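Local structure of carbohydrate binding protein, putative, cpb33A (Cellvibrio japonicus, 5FJQ) at residues Ala99-Tyr104 with Asp164-Glu169; Arg106-Pro111 with Tyr156-Arg161. The protein is a copper-dependent lytic polysaccharide monooxygenase important for efficient chitin utilization, of which this chain is the catalytic AA10 domain. All blocks are in the same frame, centred on the assembly; numbering follows the deposited sequence.

Interaction 1: Ala99-Tyr104 with Asp164-Glu169; sequences AHKTKY and DRDAAE. With CU (copper (II) ion), chain D.
H100 and D166 meet through a water that lies in the plane of the imidazole ring at its edge, accepting from ND1 and donating to the carboxylate (H100 ND1 to water O, 2.8 Å; water O to D166 OD2, 2.8 Å). With ND1 engaged there, H100 NE2 binds the copper ion at 1.9 Å. H1, through its amino terminus and side chain, completes the histidine brace characteristic of lytic polysaccharide monooxygenases. D166 is thus linked to the metal indirectly, through the water and H100. E169 OE1 stays 4.0 Å from the copper and is salt-bridged to R161 instead.

D166 OD2 also receives the backbone N of K101 on its anti lone pair, over 3.0 Å and with an N-H...O angle of 159°. R161 takes D166 OD1, fixing the rotation of the carboxylate.

Farther from the copper, the chain of K101 crosses that of R165 at about a right angle, its CB over one face of the guanidinium and its CD 3.5 Å from R165 NH1. The two cationic ends turn to separate partners, K101 to Q136 and R165 to D162 and D135. At the exposed end, K103 NZ forms a salt bridge with D164 OD2 at 3.0 Å, met on the anti side, 19° out of the carboxylate plane; bends at chi2 and chi3 bring the amine there. A classic beta bulge, with K103 and Y104 set against the single residue Q160 of strand 152-161, interrupts strand 102-109 here.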
ATOM      1  N   ALA A  99     -11.855  11.128   6.573  1.00 23.36           N
ATOM      2  CA  ALA A  99     -12.755  10.518   5.575  1.00 23.32           C
ATOM      3  C   ALA A  99     -12.913  11.357   4.295  1.00 25.70           C
ATOM      4  O   ALA A  99     -12.721  12.567   4.321  1.00 26.41           O
ATOM      5  CB  ALA A  99     -14.093  10.262   6.195  1.00 24.42           C
ATOM      6  N   HIS A 100     -13.241  10.701   3.180  1.00 23.29           N
ATOM      7  CA  HIS A 100     -13.470  11.370   1.924  1.00 20.62           C
ATOM      8  C   HIS A 100     -14.565  10.604   1.171  1.00 22.02           C
ATOM      9  O   HIS A 100     -14.839   9.417   1.488  1.00 16.80           O
ATOM     10  CB  HIS A 100     -12.192  11.466   1.100  1.00 18.55           C
ATOM     11  CG  HIS A 100     -11.110  12.298   1.729  1.00 16.86           C
ATOM     12  ND1 HIS A 100     -11.325  13.585   2.160  1.00 17.14           N
ATOM     13  CD2 HIS A 100      -9.812  12.025   2.001  1.00 15.08           C
ATOM     14  CE1 HIS A 100     -10.192  14.093   2.636  1.00 15.86           C
ATOM     15  NE2 HIS A 100      -9.267  13.151   2.576  1.00 15.54           N
ATOM     16  N   LYS A 101     -15.213  11.283   0.199  1.00 22.87           N
ATOM     17  CA  LYS A 101     -16.118  10.594  -0.736  1.00 23.00           C
ATOM     18  C   LYS A 101     -15.178   9.797  -1.632  1.00 22.52           C
ATOM     19  O   LYS A 101     -14.109  10.264  -1.932  1.00 19.35           O
ATOM     20  CB  LYS A 101     -17.003  11.572  -1.527  1.00 26.47           C
ATOM     21  CG  LYS A 101     -17.719  12.584  -0.656  1.00 26.04           C
ATOM     22  CD  LYS A 101     -19.058  12.977  -1.245  1.00 30.63           C
ATOM     23  CE  LYS A 101     -20.036  13.490  -0.183  1.00 32.90           C
ATOM     24  NZ  LYS A 101     -20.754  12.365   0.499  1.00 36.08           N
ATOM     25  N   THR A 102     -15.561   8.562  -1.963  1.00 20.44           N
ATOM     26  CA  THR A 102     -14.663   7.540  -2.575  1.00 20.31           C
ATOM     27  C   THR A 102     -15.228   7.121  -3.927  1.00 19.67           C
ATOM     28  O   THR A 102     -16.404   6.727  -4.025  1.00 22.78           O
ATOM     29  CB  THR A 102     -14.561   6.290  -1.659  1.00 19.73           C
ATOM     30  OG1 THR A 102     -13.928   6.686  -0.433  1.00 21.84           O
ATOM     31  CG2 THR A 102     -13.755   5.173  -2.284  1.00 17.33           C
ATOM     32  N   LYS A 103     -14.375   7.185  -4.947  1.00 23.34           N
ATOM     33  CA  LYS A 103     -14.640   6.570  -6.250  1.00 19.31           C
ATOM     34  C   LYS A 103     -14.413   5.059  -6.121  1.00 19.76           C
ATOM     35  O   LYS A 103     -15.234   4.227  -6.595  1.00 16.21           O
ATOM     36  CB  LYS A 103     -13.752   7.200  -7.315  1.00 23.09           C
ATOM     37  CG  LYS A 103     -14.153   6.834  -8.732  1.00 25.33           C
ATOM     38  CD  LYS A 103     -15.487   7.446  -9.110  1.00 29.79           C
ATOM     39  CE  LYS A 103     -15.307   8.653 -10.011  1.00 34.43           C
ATOM     40  NZ  LYS A 103     -16.561   9.448 -10.111  1.00 37.20           N
ATOM     41  N   TYR A 104     -13.342   4.680  -5.429  1.00 19.53           N
ATOM     42  CA  TYR A 104     -13.041   3.250  -5.157  1.00 17.36           C
ATOM     43  C   TYR A 104     -11.872   2.982  -4.225  1.00 15.87           C
ATOM     44  O   TYR A 104     -10.928   3.814  -4.092  1.00 15.30           O
ATOM     45  CB  TYR A 104     -12.751   2.494  -6.471  1.00 19.57           C
ATOM     46  CG  TYR A 104     -11.647   3.070  -7.314  1.00 20.12           C
ATOM     47  CD1 TYR A 104     -10.289   2.897  -6.961  1.00 20.28           C
ATOM     48  CD2 TYR A 104     -11.940   3.702  -8.505  1.00 20.80           C
ATOM     49  CE1 TYR A 104      -9.275   3.376  -7.768  1.00 21.11           C
ATOM     50  CE2 TYR A 104     -10.940   4.191  -9.329  1.00 22.11           C
ATOM     51  CZ  TYR A 104      -9.607   4.042  -8.953  1.00 21.50           C
ATOM     52  OH  TYR A 104      -8.653   4.568  -9.754  1.00 19.64           O
ATOM     53  N   ASP A 164     -15.573  13.848  -8.595  1.00 22.38           N
ATOM     54  CA  ASP A 164     -16.845  14.465  -9.020  1.00 23.46           C
ATOM     55  C   ASP A 164     -17.618  14.950  -7.832  1.00 25.53           C
ATOM     56  O   ASP A 164     -18.420  15.884  -7.952  1.00 29.73           O
ATOM     57  CB  ASP A 164     -17.709  13.472  -9.756  1.00 26.77           C
ATOM     58  CG  ASP A 164     -17.222  13.229 -11.156  1.00 32.25           C
ATOM     59  OD1 ASP A 164     -16.947  14.234 -11.861  1.00 31.88           O
ATOM     60  OD2 ASP A 164     -17.081  12.040 -11.507  1.00 33.21           O
ATOM     61  N   ARG A 165     -17.376  14.345  -6.678  1.00 23.67           N
ATOM     62  CA  ARG A 165     -18.241  14.611  -5.555  1.00 24.27           C
ATOM     63  C   ARG A 165     -17.507  15.396  -4.498  1.00 26.69           C
ATOM     64  O   ARG A 165     -18.078  15.719  -3.455  1.00 31.59           O
ATOM     65  CB  ARG A 165     -18.823  13.276  -4.994  1.00 25.91           C
ATOM     66  CG  ARG A 165     -19.812  12.570  -5.938  1.00 25.96           C
ATOM     67  CD  ARG A 165     -20.659  11.505  -5.283  1.00 30.39           C
ATOM     68  NE  ARG A 165     -19.938  10.228  -5.148  1.00 36.13           N
ATOM     69  CZ  ARG A 165     -19.720   9.567  -3.998  1.00 36.03           C
ATOM     70  NH1 ARG A 165     -20.188  10.073  -2.854  1.00 32.12           N
ATOM     71  NH2 ARG A 165     -19.029   8.411  -4.003  1.00 27.68           N
ATOM     72  N   ASP A 166     -16.222  15.651  -4.718  1.00 27.61           N
ATOM     73  CA  ASP A 166     -15.359  15.964  -3.589  1.00 27.67           C
ATOM     74  C   ASP A 166     -14.049  16.585  -4.001  1.00 26.97           C
ATOM     75  O   ASP A 166     -13.978  17.804  -4.035  1.00 29.28           O
ATOM     76  CB  ASP A 166     -15.186  14.713  -2.662  1.00 25.31           C
ATOM     77  CG  ASP A 166     -14.420  15.009  -1.392  1.00 27.17           C
ATOM     78  OD1 ASP A 166     -13.906  16.151  -1.190  1.00 24.46           O
ATOM     79  OD2 ASP A 166     -14.300  14.065  -0.577  1.00 25.77           O
ATOM     80  N   ALA A 167     -13.011  15.780  -4.271  1.00 24.80           N
ATOM     81  CA  ALA A 167     -11.710  16.262  -4.731  1.00 24.75           C
ATOM     82  C   ALA A 167     -10.925  15.082  -5.311  1.00 23.85           C
ATOM     83  O   ALA A 167     -11.196  13.901  -4.967  1.00 20.90           O
ATOM     84  CB  ALA A 167     -10.908  16.915  -3.607  1.00 24.83           C
ATOM     85  N   ALA A 168      -9.988  15.414  -6.199  1.00 20.81           N
ATOM     86  CA  ALA A 168      -9.124  14.449  -6.872  1.00 18.76           C
ATOM     87  C   ALA A 168      -7.927  14.209  -5.963  1.00 17.28           C
ATOM     88  O   ALA A 168      -7.233  15.122  -5.579  1.00 18.16           O
ATOM     89  CB  ALA A 168      -8.669  14.984  -8.222  1.00 20.27           C
ATOM     90  N   GLU A 169      -7.704  12.995  -5.552  1.00 18.84           N
ATOM     91  CA  GLU A 169      -6.550  12.692  -4.715  1.00 17.76           C
ATOM     92  C   GLU A 169      -6.499  11.184  -4.631  1.00 16.17           C
ATOM     93  O   GLU A 169      -7.555  10.483  -4.732  1.00 15.14           O
ATOM     94  CB  GLU A 169      -6.663  13.331  -3.309  1.00 18.75           C
ATOM     95  CG  GLU A 169      -5.380  13.356  -2.502  1.00 19.06           C
ATOM     96  CD  GLU A 169      -5.574  14.030  -1.128  1.00 22.70           C
ATOM     97  OE1 GLU A 169      -6.716  14.072  -0.670  1.00 21.76           O
ATOM     98  OE2 GLU A 169      -4.608  14.577  -0.530  1.00 26.39           O
TER
HETATM   99 CU    CU D1217      -7.446  12.999   3.121  1.00 22.62          CU
HETATM  100  O   HOH W   1     -13.691  14.989   1.984  1.00 24.96           O

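Interaction 2: Arg106-Pro111 with Tyr156-Arg161; sequences RYYITP and YSIWQR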
ATOM      1  N   ARG A 106      -9.110   0.030  -4.500  1.00 13.30           N
ATOM      2  CA  ARG A 106      -8.689  -1.105  -5.293  1.00 12.61           C
ATOM      3  C   ARG A 106      -7.477  -1.815  -4.730  1.00 11.81           C
ATOM      4  O   ARG A 106      -6.560  -1.180  -4.168  1.00 10.35           O
ATOM      5  CB  ARG A 106      -8.331  -0.691  -6.752  1.00 12.05           C
ATOM      6  CG  ARG A 106      -9.542  -0.427  -7.596  1.00 14.79           C
ATOM      7  CD  ARG A 106      -9.118   0.067  -8.975  1.00 14.76           C
ATOM      8  NE  ARG A 106     -10.347   0.379  -9.707  1.00 18.61           N
ATOM      9  CZ  ARG A 106     -10.415   1.118 -10.820  1.00 19.83           C
ATOM     10  NH1 ARG A 106      -9.334   1.692 -11.295  1.00 20.15           N
ATOM     11  NH2 ARG A 106     -11.590   1.363 -11.400  1.00 20.67           N
ATOM     12  N   TYR A 107      -7.496  -3.142  -4.896  1.00 11.72           N
ATOM     13  CA  TYR A 107      -6.333  -3.930  -4.586  1.00 12.51           C
ATOM     14  C   TYR A 107      -5.751  -4.650  -5.774  1.00 15.37           C
ATOM     15  O   TYR A 107      -6.505  -5.273  -6.594  1.00 16.92           O
ATOM     16  CB  TYR A 107      -6.654  -4.957  -3.505  1.00 11.68           C
ATOM     17  CG  TYR A 107      -7.139  -4.297  -2.238  1.00 11.23           C
ATOM     18  CD1 TYR A 107      -8.354  -3.607  -2.218  1.00 12.48           C
ATOM     19  CD2 TYR A 107      -6.373  -4.324  -1.087  1.00 12.41           C
ATOM     20  CE1 TYR A 107      -8.836  -3.020  -1.045  1.00 12.42           C
ATOM     21  CE2 TYR A 107      -6.840  -3.763   0.109  1.00 12.57           C
ATOM     22  CZ  TYR A 107      -8.019  -3.058   0.090  1.00 11.66           C
ATOM     23  OH  TYR A 107      -8.433  -2.478   1.215  1.00 12.19           O
ATOM     24  N   TYR A 108      -4.415  -4.724  -5.739  1.00 15.83           N
ATOM     25  CA  TYR A 108      -3.614  -5.442  -6.770  1.00 16.69           C
ATOM     26  C   TYR A 108      -2.680  -6.362  -6.047  1.00 18.79           C
ATOM     27  O   TYR A 108      -2.472  -6.223  -4.805  1.00 18.05           O
ATOM     28  CB  TYR A 108      -2.796  -4.462  -7.633  1.00 15.92           C
ATOM     29  CG  TYR A 108      -3.648  -3.465  -8.333  1.00 15.65           C
ATOM     30  CD1 TYR A 108      -4.265  -2.390  -7.632  1.00 14.70           C
ATOM     31  CD2 TYR A 108      -3.832  -3.560  -9.729  1.00 14.04           C
ATOM     32  CE1 TYR A 108      -5.078  -1.490  -8.308  1.00 15.69           C
ATOM     33  CE2 TYR A 108      -4.617  -2.659 -10.380  1.00 15.59           C
ATOM     34  CZ  TYR A 108      -5.211  -1.649  -9.703  1.00 15.61           C
ATOM     35  OH  TYR A 108      -5.973  -0.843 -10.441  1.00 17.01           O
ATOM     36  N   ILE A 109      -2.111  -7.290  -6.807  1.00 16.93           N
ATOM     37  CA  ILE A 109      -1.126  -8.252  -6.287  1.00 17.73           C
ATOM     38  C   ILE A 109      -0.095  -8.588  -7.357  1.00 18.36           C
ATOM     39  O   ILE A 109      -0.396  -8.495  -8.561  1.00 17.79           O
ATOM     40  CB  ILE A 109      -1.768  -9.552  -5.707  1.00 20.06           C
ATOM     41  CG1 ILE A 109      -0.698 -10.338  -4.921  1.00 19.34           C
ATOM     42  CG2 ILE A 109      -2.399 -10.409  -6.823  1.00 17.88           C
ATOM     43  CD1 ILE A 109      -1.233 -11.419  -3.974  1.00 19.94           C
ATOM     44  N   THR A 110       1.140  -8.859  -6.892  1.00 16.15           N
ATOM     45  CA  THR A 110       2.201  -9.507  -7.613  1.00 16.44           C
ATOM     46  C   THR A 110       1.834 -10.922  -8.147  1.00 19.18           C
ATOM     47  O   THR A 110       0.956 -11.634  -7.612  1.00 20.40           O
ATOM     48  CB  THR A 110       3.429  -9.575  -6.711  1.00 16.54           C
ATOM     49  OG1 THR A 110       3.013  -9.883  -5.378  1.00 18.51           O
ATOM     50  CG2 THR A 110       4.104  -8.171  -6.627  1.00 16.51           C
ATOM     51  N   PRO A 111       2.522 -11.347  -9.221  1.00 21.17           N
ATOM     52  CA  PRO A 111       2.245 -12.647  -9.812  1.00 18.68           C
ATOM     53  C   PRO A 111       2.977 -13.738  -9.077  1.00 19.85           C
ATOM     54  O   PRO A 111       4.027 -13.484  -8.486  1.00 19.19           O
ATOM     55  CB  PRO A 111       2.863 -12.513 -11.244  1.00 19.06           C
ATOM     56  CG  PRO A 111       3.950 -11.489 -11.089  1.00 20.95           C
ATOM     57  CD  PRO A 111       3.506 -10.551 -10.000  1.00 19.84           C
ATOM     58  N   TYR A 156      -0.915  -4.072  -3.395  1.00 19.81           N
ATOM     59  CA  TYR A 156      -1.008  -2.644  -3.537  1.00 18.33           C
ATOM     60  C   TYR A 156      -2.475  -2.274  -3.452  1.00 18.58           C
ATOM     61  O   TYR A 156      -3.247  -2.657  -4.325  1.00 19.18           O
ATOM     62  CB  TYR A 156      -0.448  -2.270  -4.909  1.00 18.33           C
ATOM     63  CG  TYR A 156      -0.014  -0.842  -5.031  1.00 16.96           C
ATOM     64  CD1 TYR A 156       0.765  -0.238  -4.047  1.00 17.73           C
ATOM     65  CD2 TYR A 156      -0.395  -0.060  -6.167  1.00 17.35           C
ATOM     66  CE1 TYR A 156       1.160   1.102  -4.186  1.00 18.96           C
ATOM     67  CE2 TYR A 156       0.016   1.278  -6.324  1.00 16.90           C
ATOM     68  CZ  TYR A 156       0.805   1.852  -5.347  1.00 18.02           C
ATOM     69  OH  TYR A 156       1.172   3.184  -5.538  1.00 18.93           O
ATOM     70  N   SER A 157      -2.889  -1.639  -2.346  1.00 16.92           N
ATOM     71  CA  SER A 157      -4.186  -0.958  -2.321  1.00 15.90           C
ATOM     72  C   SER A 157      -4.135   0.521  -2.666  1.00 15.66           C
ATOM     73  O   SER A 157      -3.212   1.275  -2.255  1.00 16.08           O
ATOM     74  CB  SER A 157      -4.832  -1.138  -0.918  1.00 15.57           C
ATOM     75  OG  SER A 157      -6.158  -0.634  -0.895  1.00 14.02           O
ATOM     76  N   ILE A 158      -5.155   0.988  -3.401  1.00 16.64           N
ATOM     77  CA  ILE A 158      -5.188   2.350  -3.848  1.00 15.29           C
ATOM     78  C   ILE A 158      -6.555   2.890  -3.543  1.00 15.90           C
ATOM     79  O   ILE A 158      -7.612   2.252  -3.849  1.00 15.08           O
ATOM     80  CB  ILE A 158      -5.078   2.477  -5.394  1.00 16.70           C
ATOM     81  CG1 ILE A 158      -3.757   1.927  -5.922  1.00 17.52           C
ATOM     82  CG2 ILE A 158      -5.304   3.933  -5.825  1.00 18.71           C
ATOM     83  CD1 ILE A 158      -3.519   2.234  -7.407  1.00 14.63           C
ATOM     84  N   TRP A 159      -6.553   4.051  -2.912  1.00 14.91           N
ATOM     85  CA  TRP A 159      -7.782   4.750  -2.556  1.00 15.38           C
ATOM     86  C   TRP A 159      -7.953   5.950  -3.440  1.00 16.92           C
ATOM     87  O   TRP A 159      -7.143   6.918  -3.339  1.00 14.90           O
ATOM     88  CB  TRP A 159      -7.730   5.161  -1.061  1.00 15.39           C
ATOM     89  CG  TRP A 159      -8.935   5.921  -0.620  1.00 16.74           C
ATOM     90  CD1 TRP A 159     -10.129   6.039  -1.286  1.00 16.83           C
ATOM     91  CD2 TRP A 159      -9.088   6.657   0.616  1.00 16.37           C
ATOM     92  NE1 TRP A 159     -11.017   6.835  -0.541  1.00 16.78           N
ATOM     93  CE2 TRP A 159     -10.385   7.247   0.600  1.00 16.41           C
ATOM     94  CE3 TRP A 159      -8.220   6.963   1.667  1.00 17.78           C
ATOM     95  CZ2 TRP A 159     -10.872   8.044   1.648  1.00 15.51           C
ATOM     96  CZ3 TRP A 159      -8.717   7.752   2.755  1.00 19.25           C
ATOM     97  CH2 TRP A 159     -10.022   8.305   2.706  1.00 16.29           C
ATOM     98  N   GLN A 160      -8.990   5.908  -4.287  1.00 17.23           N
ATOM     99  CA  GLN A 160      -9.303   7.018  -5.191  1.00 18.64           C
ATOM    100  C   GLN A 160     -10.501   7.804  -4.564  1.00 17.48           C
ATOM    101  O   GLN A 160     -11.617   7.278  -4.434  1.00 16.91           O
ATOM    102  CB  GLN A 160      -9.566   6.544  -6.676  1.00 17.50           C
ATOM    103  CG  GLN A 160     -10.008   7.648  -7.655  1.00 18.23           C
ATOM    104  CD  GLN A 160      -8.935   8.643  -7.977  1.00 18.86           C
ATOM    105  OE1 GLN A 160      -7.944   8.338  -8.704  1.00 17.38           O
ATOM    106  NE2 GLN A 160      -9.143   9.871  -7.521  1.00 16.61           N
ATOM    107  N   ARG A 161     -10.177   9.027  -4.116  1.00 18.66           N
ATOM    108  CA  ARG A 161     -11.118  10.027  -3.597  1.00 19.89           C
ATOM    109  C   ARG A 161     -12.009  10.465  -4.782  1.00 22.95           C
ATOM    110  O   ARG A 161     -11.525  10.606  -5.926  1.00 22.43           O
ATOM    111  CB  ARG A 161     -10.335  11.208  -2.995  1.00 21.45           C
ATOM    112  CG  ARG A 161     -11.188  12.365  -2.470  1.00 22.77           C
ATOM    113  CD  ARG A 161     -10.331  13.309  -1.652  1.00 21.47           C
ATOM    114  NE  ARG A 161     -11.130  14.346  -0.986  1.00 23.60           N
ATOM    115  CZ  ARG A 161     -10.604  15.473  -0.497  1.00 23.22           C
ATOM    116  NH1 ARG A 161      -9.295  15.658  -0.596  1.00 23.28           N
ATOM    117  NH2 ARG A 161     -11.361  16.406   0.079  1.00 20.38           N
TER
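R106 and I158 exchange two backbone hydrogen bonds, R106 N to I158 O at 2.8 Å and I158 N to R106 O at 2.7 Å, within an antiparallel pair of strands whose directions differ by 159° and whose axes approach to 4.6 Å. Y108 and Y156 form the next hydrogen-bonded pair and likewise exchange two backbone bonds, and Y107 with S157 between them is a non-hydrogen-bonded pair.

On the face carrying Y107 and S157, the serine lies over one face of the tyrosine ring. S157 CB makes a CH-pi contact, 3.8 Å from the Y107 ring centroid and 25° off the normal, while OG is displaced toward the rim, 3.2 Å from Y107 CZ. The hydroxyl is anti to the backbone N of S157 (chi1 -173°), a rotation that lets OG also donate a weak hydrogen bond to R106 O; W94 NE1 is its stronger partner. Y107 OH bonds to H142. Both of these partners, W94 and H142, belong to the three-stranded sheet, so this face looks into the interior of the beta-sandwich that forms the core of the monooxygenase domain.

Y108, Y156 and I158 project from the other face. Y108 presents its ring edge to Y156 O, with CD1 3.5 Å from that oxygen, and its CE1 meets I158 CD1 at 4.1 Å. The CB atoms of Y108 and Y156 are 4.2 Å apart, but the Y156 ring turns to Y172 and C174, its hydroxyl bonding to L62 O. The straight R106 side chain takes its guanidinium off I158 to salt bridges with D130 and D51.

In the fold
Both interactions draw on strand 102-109 and reach the same sheet, with interaction 2 nested inside the loop that interaction 1 closes; they lie about 16 Å apart, centre to centre. Interaction 2 is a buried contact, its centre about 7 Å from the centre of the chain, regular in its backbone pairing and lined by aromatic and aliphatic groups. Interaction 1, its centre about 18 Å from that of the chain, is a surface contact without strand pairing between its segments, resting on carboxylates, cationic chains, a water and the copper ion. They join directly through strand 152-161: K103 N lies 2.8 Å from Q160 O, a probable hydrogen bond, and R161 ends the strand beside the copper-site loop.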